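Cobalamin biosynthesis protein CobN (Mycobacterium tuberculosis, PDB 7C6O) is the large, catalytic subunit of cobaltochelatase, which probably houses the site where cobalt is inserted into the corrin ring during cobalamin biosynthesis. Local coordinates at residues 742-747 with 1100-1105; 827-832 with 1063-1068; 1094-1099 with 1106-1111. All blocks are in the same frame, centred on the assembly; numbering follows the deposited sequence.

Contact 1: residues 742-747 with 1100-1105; sequences LAEDGT and NTRPDA. With GOL (glycerol), chain C.
Glu744 and Arg1102 meet where a surface loop leans on the connection of a beta hairpin, illustrating how one arginine can tie a main-chain carbonyl, a water and a small ligand together. The connection between strands 1094-1099 and 1107-1110 contains a type I beta turn from Arg1102 to Ala1105, closed by the hydrogen bond from Ala1105 N to Arg1102 O.

Along 742-747, Glu744 comes first. Its carbonyl O accepts from Arg1102 NH2 at 2.9 Å; the oxygen lies in the guanidinium plane, whereas the nitrogen stands well above the carbonyl plane. A bend of the Arg1102 chain at chi3 (58°) turns the guanidinium toward this oxygen. The carboxylate joins in mainly through charge, OE1 lying a long 3.7 Å from Arg1102 NH2 and well out of the guanidinium plane. OE2 forms a salt bridge with Arg737 of helix 736-739.

Asp745 follows, its CA and CB close to Asp1104 O, while its carboxylate folds back on its own loop: OD1 accepts from Thr747 N in an Asx turn and also from Thr747 OG1. Against this backbone the methyl of Ala1105 is pressed, CB lying 3.6 Å from Asp745 C and 3.3 Å from Glu744 O. Gly746, whose positive phi suits a glycine, places its N near that methyl.

A glycerol, probably from the crystallisation liquor, sits at the guanidinium edge; its O2 receives both NH1 and NH2 of Arg1102, and its O3 donates to Glu744 OE1. A water completes the junction, accepting from Arg1102 NE at 2.7 Å and donating to Glu744 O and Asp1104 OD1.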
loop_
_atom_site.group_PDB
_atom_site.type_symbol
_atom_site.label_atom_id
_atom_site.label_comp_id
_atom_site.label_asym_id
_atom_site.label_seq_id
_atom_site.Cartn_x
_atom_site.Cartn_y
_atom_site.Cartn_z
ATOM N N LEU A 742 -34.765 -4.245 -4.695
ATOM C CA LEU A 742 -34.212 -2.899 -4.606
ATOM C C LEU A 742 -33.246 -2.621 -5.753
ATOM O O LEU A 742 -32.576 -3.519 -6.268
ATOM C CB LEU A 742 -33.492 -2.695 -3.272
ATOM C CG LEU A 742 -34.339 -2.422 -2.029
ATOM C CD1 LEU A 742 -33.438 -2.077 -0.847
ATOM C CD2 LEU A 742 -35.340 -1.306 -2.286
ATOM N N ALA A 743 -33.173 -1.349 -6.146
ATOM C CA ALA A 743 -32.240 -0.950 -7.194
ATOM C C ALA A 743 -30.841 -0.713 -6.636
ATOM O O ALA A 743 -29.846 -0.987 -7.317
ATOM C CB ALA A 743 -32.749 0.303 -7.903
ATOM N N GLU A 744 -30.753 -0.206 -5.405
ATOM C CA GLU A 744 -29.498 0.132 -4.736
ATOM C C GLU A 744 -28.665 1.133 -5.530
ATOM O O GLU A 744 -27.436 1.166 -5.392
ATOM C CB GLU A 744 -28.660 -1.122 -4.440
ATOM C CG GLU A 744 -29.386 -2.200 -3.660
ATOM C CD GLU A 744 -29.334 -1.981 -2.162
ATOM O OE1 GLU A 744 -29.262 -0.812 -1.726
ATOM O OE2 GLU A 744 -29.363 -2.984 -1.418
ATOM N N ASP A 745 -29.307 1.951 -6.364
ATOM C CA ASP A 745 -28.622 2.951 -7.174
ATOM C C ASP A 745 -28.772 4.360 -6.615
ATOM O O ASP A 745 -28.345 5.323 -7.262
ATOM C CB ASP A 745 -29.129 2.904 -8.619
ATOM C CG ASP A 745 -30.612 3.233 -8.739
ATOM O OD1 ASP A 745 -31.293 3.363 -7.698
ATOM O OD2 ASP A 745 -31.099 3.361 -9.883
ATOM N N GLY A 746 -29.371 4.500 -5.436
ATOM C CA GLY A 746 -29.616 5.793 -4.836
ATOM C C GLY A 746 -31.013 6.334 -5.038
ATOM O O GLY A 746 -31.305 7.436 -4.558
ATOM N N THR A 747 -31.885 5.599 -5.727
ATOM C CA THR A 747 -33.234 6.059 -6.024
ATOM C C THR A 747 -34.311 5.252 -5.315
ATOM O O THR A 747 -35.501 5.496 -5.547
ATOM C CB THR A 747 -33.486 6.020 -7.535
ATOM O OG1 THR A 747 -33.574 4.657 -7.971
ATOM C CG2 THR A 747 -32.354 6.710 -8.281
ATOM N N ASN A 1100 -17.680 6.718 -3.337
ATOM C CA ASN A 1100 -17.551 5.529 -4.170
ATOM C C ASN A 1100 -17.442 4.265 -3.318
ATOM O O ASN A 1100 -16.737 3.318 -3.669
ATOM C CB ASN A 1100 -16.373 5.649 -5.141
ATOM C CG ASN A 1100 -15.036 5.886 -4.448
ATOM O OD1 ASN A 1100 -14.965 6.501 -3.385
ATOM N ND2 ASN A 1100 -13.958 5.418 -5.076
ATOM N N THR A 1101 -18.150 4.240 -2.184
ATOM C CA THR A 1101 -18.287 2.994 -1.435
ATOM C C THR A 1101 -19.140 1.989 -2.195
ATOM O O THR A 1101 -18.975 0.776 -2.021
ATOM C CB THR A 1101 -18.897 3.255 -0.054
ATOM O OG1 THR A 1101 -20.159 3.925 -0.199
ATOM C CG2 THR A 1101 -17.960 4.101 0.797
ATOM N N ARG A 1102 -20.049 2.474 -3.036
ATOM C CA ARG A 1102 -20.898 1.632 -3.878
ATOM C C ARG A 1102 -20.684 2.042 -5.327
ATOM O O ARG A 1102 -21.236 3.064 -5.773
ATOM C CB ARG A 1102 -22.367 1.771 -3.483
ATOM C CG ARG A 1102 -22.664 1.318 -2.059
ATOM C CD ARG A 1102 -23.861 2.057 -1.467
ATOM N NE ARG A 1102 -25.071 1.895 -2.267
ATOM C CZ ARG A 1102 -26.252 2.416 -1.948
ATOM N NH1 ARG A 1102 -26.388 3.135 -0.842
ATOM N NH2 ARG A 1102 -27.301 2.217 -2.734
ATOM N N PRO A 1103 -19.888 1.294 -6.096
ATOM C CA PRO A 1103 -19.588 1.715 -7.475
ATOM C C PRO A 1103 -20.813 1.829 -8.366
ATOM O O PRO A 1103 -20.762 2.556 -9.364
ATOM C CB PRO A 1103 -18.636 0.620 -7.978
ATOM C CG PRO A 1103 -18.064 0.008 -6.742
ATOM C CD PRO A 1103 -19.145 0.084 -5.708
ATOM N N ASP A 1104 -21.904 1.140 -8.044
ATOM C CA ASP A 1104 -23.135 1.229 -8.817
ATOM C C ASP A 1104 -24.088 2.293 -8.286
ATOM O O ASP A 1104 -25.220 2.392 -8.769
ATOM C CB ASP A 1104 -23.836 -0.133 -8.855
ATOM C CG ASP A 1104 -23.915 -0.791 -7.491
ATOM O OD1 ASP A 1104 -23.445 -0.188 -6.502
ATOM O OD2 ASP A 1104 -24.445 -1.919 -7.410
ATOM N N ALA A 1105 -23.660 3.087 -7.311
ATOM C CA ALA A 1105 -24.457 4.180 -6.776
ATOM C C ALA A 1105 -23.518 5.295 -6.321
ATOM O O ALA A 1105 -23.478 5.687 -5.158
ATOM C CB ALA A 1105 -25.355 3.692 -5.641
HETATM C C1 GOL C . -29.946 3.873 1.361
HETATM O O1 GOL C . -28.640 3.430 1.595
HETATM C C2 GOL C . -30.349 3.407 -0.061
HETATM O O2 GOL C . -29.456 3.848 -1.030
HETATM C C3 GOL C . -30.410 1.867 0.017
HETATM O O3 GOL C . -30.706 1.416 -1.269
HETATM O O HOH W 1 -24.920 -0.191 -3.994
#

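Contact 2: residues 827-832 with 1063-1068; sequences SPLRGL and TREHDI
Ser827 and Glu1065 face each other from two loops, hydroxyl against carboxylate. Ser827 OG donates to Glu1065 OE2 at 2.6 Å and meets the syn lone pair, on the side of the other oxygen. With OG anti to the backbone N (chi1 167°), the serine hydroxyl reaches the glutamate while still accepting from Leu829 N, an ST turn at the start of the type I turn from Ser827 to Arg830. A water adds a third bond, donating to Ser827 OG and accepting from Arg1064 N, so the hydroxyl links both backbones.

The glutamate comes in with its chain bent at chi2 (84°), which brings the carboxylate back over its own loop. There Thr1063 OG1 donates to Glu1065 OE1 at 2.7 Å, from the syn side but 30° out of the carboxylate plane. Each oxygen thus takes one hydroxyl, and the two bonds together should restrict rotation of the group.

Leu829 approaches Glu1065 from the opposite direction, its CD1 3.8 Å from the carboxylate carbon CD. The same methyl touches Arg1064 CB at 4.1 Å, while the guanidinium of Arg1064 leads off to Asp1099. Pro828 adds its ring carbon CD at 3.7 Å from Glu1065 OE2.

In the fold, the contact joins the loop leading toward helix 853-874 to the one between strand 1056-1061 and helix 1072-1089; Leu829 also packs on helix 710-722, and Thr1063 touches Arg892 of helix 887-893.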
loop_
_atom_site.group_PDB
_atom_site.type_symbol
_atom_site.label_atom_id
_atom_site.label_comp_id
_atom_site.label_asym_id
_atom_site.label_seq_id
_atom_site.Cartn_x
_atom_site.Cartn_y
_atom_site.Cartn_z
ATOM N N SER A 827 -11.730 -4.317 0.576
ATOM C CA SER A 827 -12.865 -4.329 1.489
ATOM C C SER A 827 -13.828 -5.443 1.118
ATOM O O SER A 827 -14.328 -5.462 -0.018
ATOM C CB SER A 827 -13.588 -2.989 1.460
ATOM O OG SER A 827 -14.845 -3.082 2.115
ATOM N N PRO A 828 -14.138 -6.369 2.030
ATOM C CA PRO A 828 -15.183 -7.363 1.747
ATOM C C PRO A 828 -16.587 -6.781 1.742
ATOM O O PRO A 828 -17.544 -7.518 1.480
ATOM C CB PRO A 828 -15.006 -8.382 2.881
ATOM C CG PRO A 828 -14.453 -7.573 4.012
ATOM C CD PRO A 828 -13.567 -6.524 3.380
ATOM N N LEU A 829 -16.736 -5.490 2.034
ATOM C CA LEU A 829 -18.014 -4.796 1.944
ATOM C C LEU A 829 -18.239 -4.160 0.578
ATOM O O LEU A 829 -19.322 -3.619 0.333
ATOM C CB LEU A 829 -18.109 -3.719 3.029
ATOM C CG LEU A 829 -17.897 -4.166 4.476
ATOM C CD1 LEU A 829 -17.978 -2.971 5.418
ATOM C CD2 LEU A 829 -18.916 -5.228 4.864
ATOM N N ARG A 830 -17.248 -4.208 -0.310
ATOM C CA ARG A 830 -17.353 -3.628 -1.642
ATOM C C ARG A 830 -17.432 -4.711 -2.718
ATOM O O ARG A 830 -16.927 -4.533 -3.829
ATOM C CB ARG A 830 -16.177 -2.688 -1.903
ATOM C CG ARG A 830 -16.454 -1.566 -2.902
ATOM C CD ARG A 830 -15.214 -0.697 -3.074
ATOM N NE ARG A 830 -15.462 0.533 -3.824
ATOM C CZ ARG A 830 -15.126 0.718 -5.098
ATOM N NH1 ARG A 830 -14.534 -0.254 -5.781
ATOM N NH2 ARG A 830 -15.384 1.876 -5.692
ATOM N N GLY A 831 -18.062 -5.838 -2.395
ATOM C CA GLY A 831 -18.242 -6.901 -3.366
ATOM C C GLY A 831 -16.982 -7.661 -3.707
ATOM O O GLY A 831 -16.857 -8.173 -4.824
ATOM N N LEU A 832 -16.039 -7.752 -2.773
ATOM C CA LEU A 832 -14.739 -8.379 -3.006
ATOM C C LEU A 832 -14.533 -9.478 -1.965
ATOM O O LEU A 832 -13.699 -9.351 -1.061
ATOM C CB LEU A 832 -13.612 -7.325 -2.950
ATOM C CG LEU A 832 -13.781 -6.100 -3.850
ATOM C CD1 LEU A 832 -12.730 -5.044 -3.531
ATOM C CD2 LEU A 832 -13.708 -6.492 -5.317
ATOM N N THR A 1063 -14.263 3.280 1.182
ATOM C CA THR A 1063 -14.416 2.131 2.062
ATOM C C THR A 1063 -15.322 2.508 3.227
ATOM O O THR A 1063 -15.315 3.652 3.690
ATOM C CB THR A 1063 -13.039 1.613 2.549
ATOM O OG1 THR A 1063 -13.028 0.178 2.534
ATOM C CG2 THR A 1063 -12.713 2.103 3.950
ATOM N N ARG A 1064 -16.134 1.548 3.670
ATOM C CA ARG A 1064 -17.132 1.791 4.703
ATOM C C ARG A 1064 -16.651 1.439 6.102
ATOM O O ARG A 1064 -17.304 1.826 7.077
ATOM C CB ARG A 1064 -18.413 1.003 4.398
ATOM C CG ARG A 1064 -19.407 1.753 3.537
ATOM C CD ARG A 1064 -20.129 2.829 4.337
ATOM N NE ARG A 1064 -20.809 3.784 3.464
ATOM C CZ ARG A 1064 -20.467 5.063 3.345
ATOM N NH1 ARG A 1064 -19.461 5.552 4.058
ATOM N NH2 ARG A 1064 -21.139 5.856 2.521
ATOM N N GLU A 1065 -15.531 0.724 6.224
ATOM C CA GLU A 1065 -15.039 0.301 7.532
ATOM C C GLU A 1065 -14.653 1.477 8.422
ATOM O O GLU A 1065 -14.662 1.337 9.650
ATOM C CB GLU A 1065 -13.844 -0.637 7.357
ATOM C CG GLU A 1065 -14.193 -1.998 6.756
ATOM C CD GLU A 1065 -14.265 -1.994 5.233
ATOM O OE1 GLU A 1065 -14.280 -0.904 4.618
ATOM O OE2 GLU A 1065 -14.308 -3.095 4.648
ATOM N N HIS A 1066 -14.306 2.622 7.840
ATOM C CA HIS A 1066 -14.009 3.826 8.602
ATOM C C HIS A 1066 -14.592 5.017 7.858
ATOM O O HIS A 1066 -15.001 4.909 6.699
ATOM C CB HIS A 1066 -12.500 4.003 8.816
ATOM C CG HIS A 1066 -11.745 4.301 7.558
ATOM N ND1 HIS A 1066 -11.051 3.337 6.859
ATOM C CD2 HIS A 1066 -11.580 5.457 6.870
ATOM C CE1 HIS A 1066 -10.487 3.887 5.798
ATOM N NE2 HIS A 1066 -10.796 5.171 5.779
ATOM N N ASP A 1067 -14.625 6.170 8.526
ATOM C CA ASP A 1067 -15.185 7.377 7.928
ATOM C C ASP A 1067 -14.200 8.532 8.084
ATOM O O ASP A 1067 -13.098 8.375 8.619
ATOM C CB ASP A 1067 -16.560 7.717 8.529
ATOM C CG ASP A 1067 -16.537 7.841 10.043
ATOM O OD1 ASP A 1067 -15.731 8.633 10.578
ATOM O OD2 ASP A 1067 -17.356 7.161 10.703
ATOM N N ILE A 1068 -14.608 9.712 7.608
ATOM C CA ILE A 1068 -13.689 10.846 7.541
ATOM C C ILE A 1068 -13.355 11.421 8.907
ATOM O O ILE A 1068 -12.416 12.221 9.017
ATOM C CB ILE A 1068 -14.245 11.964 6.635
ATOM C CG1 ILE A 1068 -15.553 12.522 7.196
ATOM C CG2 ILE A 1068 -14.442 11.446 5.221
ATOM C CD1 ILE A 1068 -15.984 13.830 6.546
HETATM O O HOH W 2 -16.275 -0.705 1.872
#

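Contact 3: residues 1094-1099 with 1106-1111; sequences AAYIGD and IRTRTL
Asp1099 OD2 is gripped by two arginines of the partner strand in a beta hairpin, the antiparallel pair 1094-1099 and 1107-1110 at one edge of a mixed sheet. Arg1109 comes end-on: NH1 and NH2 both donate to this one oxygen at 3.2 Å, which lies in the guanidinium plane; NH2 meets the anti lone pair of OD2, while NH1 comes from above the carboxylate plane. Arg1107 instead lays a face over it, with NH2 at 3.1 Å from OD2, an ion pair by charge alone, and its NE donates to Ala1105 O. Asp1099 CG, anti to the backbone N (chi1 -173°), sets the carboxylate among these groups. Arg1064 also pairs with OD2, Thr1101 OG1 bonds OD1, and Glu1114 shares Arg1109; this positive charge probably favours an ionised aspartate.

The strands are joined by backbone hydrogen bonds such as Ile1097 N to Arg1109 O at 2.7 Å. Ile1097, on the same face as Asp1099, touches Leu1111 CD1 through CG1. Two threonine methyls meet the Tyr1096 ring obliquely from the same side, Thr1108 CG2 near CD2 and Thr1110 CG2 near CE1. Thr1110 is the N-cap of helix 1111-1123, where Leu1111 N still donates to Ala1095 O at 2.7 Å.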
loop_
_atom_site.group_PDB
_atom_site.type_symbol
_atom_site.label_atom_id
_atom_site.label_comp_id
_atom_site.label_asym_id
_atom_site.label_seq_id
_atom_site.Cartn_x
_atom_site.Cartn_y
_atom_site.Cartn_z
ATOM N N ALA A 1094 -15.166 25.341 -2.719
ATOM C CA ALA A 1094 -16.122 24.291 -2.404
ATOM C C ALA A 1094 -15.362 23.036 -1.991
ATOM O O ALA A 1094 -14.262 22.759 -2.478
ATOM C CB ALA A 1094 -17.026 24.006 -3.604
ATOM N N ALA A 1095 -15.936 22.286 -1.055
ATOM C CA ALA A 1095 -15.313 21.066 -0.548
ATOM C C ALA A 1095 -16.319 19.934 -0.693
ATOM O O ALA A 1095 -17.348 19.925 -0.010
ATOM C CB ALA A 1095 -14.868 21.232 0.905
ATOM N N TYR A 1096 -16.033 18.995 -1.589
ATOM C CA TYR A 1096 -16.934 17.891 -1.885
ATOM C C TYR A 1096 -16.323 16.567 -1.452
ATOM O O TYR A 1096 -15.101 16.392 -1.463
ATOM C CB TYR A 1096 -17.255 17.804 -3.381
ATOM C CG TYR A 1096 -18.130 18.907 -3.934
ATOM C CD1 TYR A 1096 -18.646 19.902 -3.114
ATOM C CD2 TYR A 1096 -18.449 18.940 -5.287
ATOM C CE1 TYR A 1096 -19.449 20.907 -3.630
ATOM C CE2 TYR A 1096 -19.246 19.941 -5.811
ATOM C CZ TYR A 1096 -19.744 20.919 -4.980
ATOM O OH TYR A 1096 -20.538 21.912 -5.507
ATOM N N ILE A 1097 -17.197 15.631 -1.093
ATOM C CA ILE A 1097 -16.837 14.241 -0.840
ATOM C C ILE A 1097 -17.460 13.399 -1.945
ATOM O O ILE A 1097 -18.682 13.421 -2.135
ATOM C CB ILE A 1097 -17.318 13.768 0.541
ATOM C CG1 ILE A 1097 -16.517 14.440 1.658
ATOM C CG2 ILE A 1097 -17.240 12.250 0.647
ATOM C CD1 ILE A 1097 -15.068 14.020 1.707
ATOM N N GLY A 1098 -16.628 12.667 -2.678
ATOM C CA GLY A 1098 -17.144 11.705 -3.631
ATOM C C GLY A 1098 -17.321 10.350 -2.978
ATOM O O GLY A 1098 -16.353 9.770 -2.482
ATOM N N ASP A 1099 -18.546 9.833 -2.954
ATOM C CA ASP A 1099 -18.848 8.572 -2.282
ATOM C C ASP A 1099 -18.791 7.454 -3.318
ATOM O O ASP A 1099 -19.738 7.252 -4.083
ATOM C CB ASP A 1099 -20.211 8.637 -1.594
ATOM C CG ASP A 1099 -20.500 7.410 -0.737
ATOM O OD1 ASP A 1099 -19.731 6.427 -0.796
ATOM O OD2 ASP A 1099 -21.507 7.433 0.006
ATOM N N ILE A 1106 -22.736 5.833 -7.255
ATOM C CA ILE A 1106 -21.794 6.891 -6.915
ATOM C C ILE A 1106 -22.552 8.191 -6.686
ATOM O O ILE A 1106 -23.412 8.579 -7.487
ATOM C CB ILE A 1106 -20.727 7.031 -8.011
ATOM C CG1 ILE A 1106 -19.699 5.907 -7.869
ATOM C CG2 ILE A 1106 -20.050 8.392 -7.941
ATOM C CD1 ILE A 1106 -18.652 5.907 -8.932
ATOM N N ARG A 1107 -22.251 8.856 -5.573
ATOM C CA ARG A 1107 -22.915 10.089 -5.177
ATOM C C ARG A 1107 -21.874 11.105 -4.729
ATOM O O ARG A 1107 -20.783 10.743 -4.279
ATOM C CB ARG A 1107 -23.923 9.845 -4.040
ATOM C CG ARG A 1107 -25.096 8.952 -4.417
ATOM C CD ARG A 1107 -25.553 8.130 -3.221
ATOM N NE ARG A 1107 -24.548 7.139 -2.840
ATOM C CZ ARG A 1107 -24.495 6.536 -1.655
ATOM N NH1 ARG A 1107 -25.391 6.827 -0.721
ATOM N NH2 ARG A 1107 -23.542 5.647 -1.403
ATOM N N THR A 1108 -22.223 12.381 -4.856
ATOM C CA THR A 1108 -21.382 13.480 -4.406
ATOM C C THR A 1108 -22.152 14.306 -3.386
ATOM O O THR A 1108 -23.338 14.595 -3.575
ATOM C CB THR A 1108 -20.945 14.367 -5.584
ATOM O OG1 THR A 1108 -20.195 13.585 -6.520
ATOM C CG2 THR A 1108 -20.080 15.528 -5.103
ATOM N N ARG A 1109 -21.483 14.664 -2.296
ATOM C CA ARG A 1109 -22.070 15.550 -1.305
ATOM C C ARG A 1109 -21.002 16.521 -0.828
ATOM O O ARG A 1109 -19.807 16.322 -1.060
ATOM C CB ARG A 1109 -22.676 14.763 -0.132
ATOM C CG ARG A 1109 -21.695 13.909 0.643
ATOM C CD ARG A 1109 -22.435 13.031 1.652
ATOM N NE ARG A 1109 -23.220 11.989 0.996
ATOM C CZ ARG A 1109 -22.815 10.731 0.839
ATOM N NH1 ARG A 1109 -21.634 10.343 1.301
ATOM N NH2 ARG A 1109 -23.597 9.856 0.222
ATOM N N THR A 1110 -21.446 17.593 -0.178
ATOM C CA THR A 1110 -20.494 18.552 0.355
ATOM C C THR A 1110 -19.820 17.984 1.601
ATOM O O THR A 1110 -20.300 17.030 2.221
ATOM C CB THR A 1110 -21.176 19.881 0.689
ATOM O OG1 THR A 1110 -22.059 19.707 1.805
ATOM C CG2 THR A 1110 -21.972 20.395 -0.508
ATOM N N LEU A 1111 -18.677 18.578 1.953
ATOM C CA LEU A 1111 -17.983 18.176 3.172
ATOM C C LEU A 1111 -18.843 18.429 4.404
ATOM O O LEU A 1111 -18.841 17.629 5.347
ATOM C CB LEU A 1111 -16.648 18.914 3.279
ATOM C CG LEU A 1111 -15.789 18.657 4.520
ATOM C CD1 LEU A 1111 -15.501 17.171 4.680
ATOM C CD2 LEU A 1111 -14.494 19.453 4.430
HETATM O O HOH W 3 -21.305 5.015 -3.401
#

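How the contacts relate
Read from the N terminus, the chain first passes 742-747 and then 827-832, both of which wait for partners several hundred residues later. Contact 2 closes first, at 1063-1068, just past strand 1056-1061, and lies nested inside the longer loop that contact 1 closes at 1100-1105. Contact 3 opens only after contact 2 is complete; its two strands flank 1100-1105, so contacts 1 and 3 cross. The three also touch: Arg830 of contact 2 reaches Asn1100 O of contact 1, and Ile1068 of contact 2 packs against Leu1111 of contact 3. Together they tie two loops from the helical region to one end of the mixed sheet.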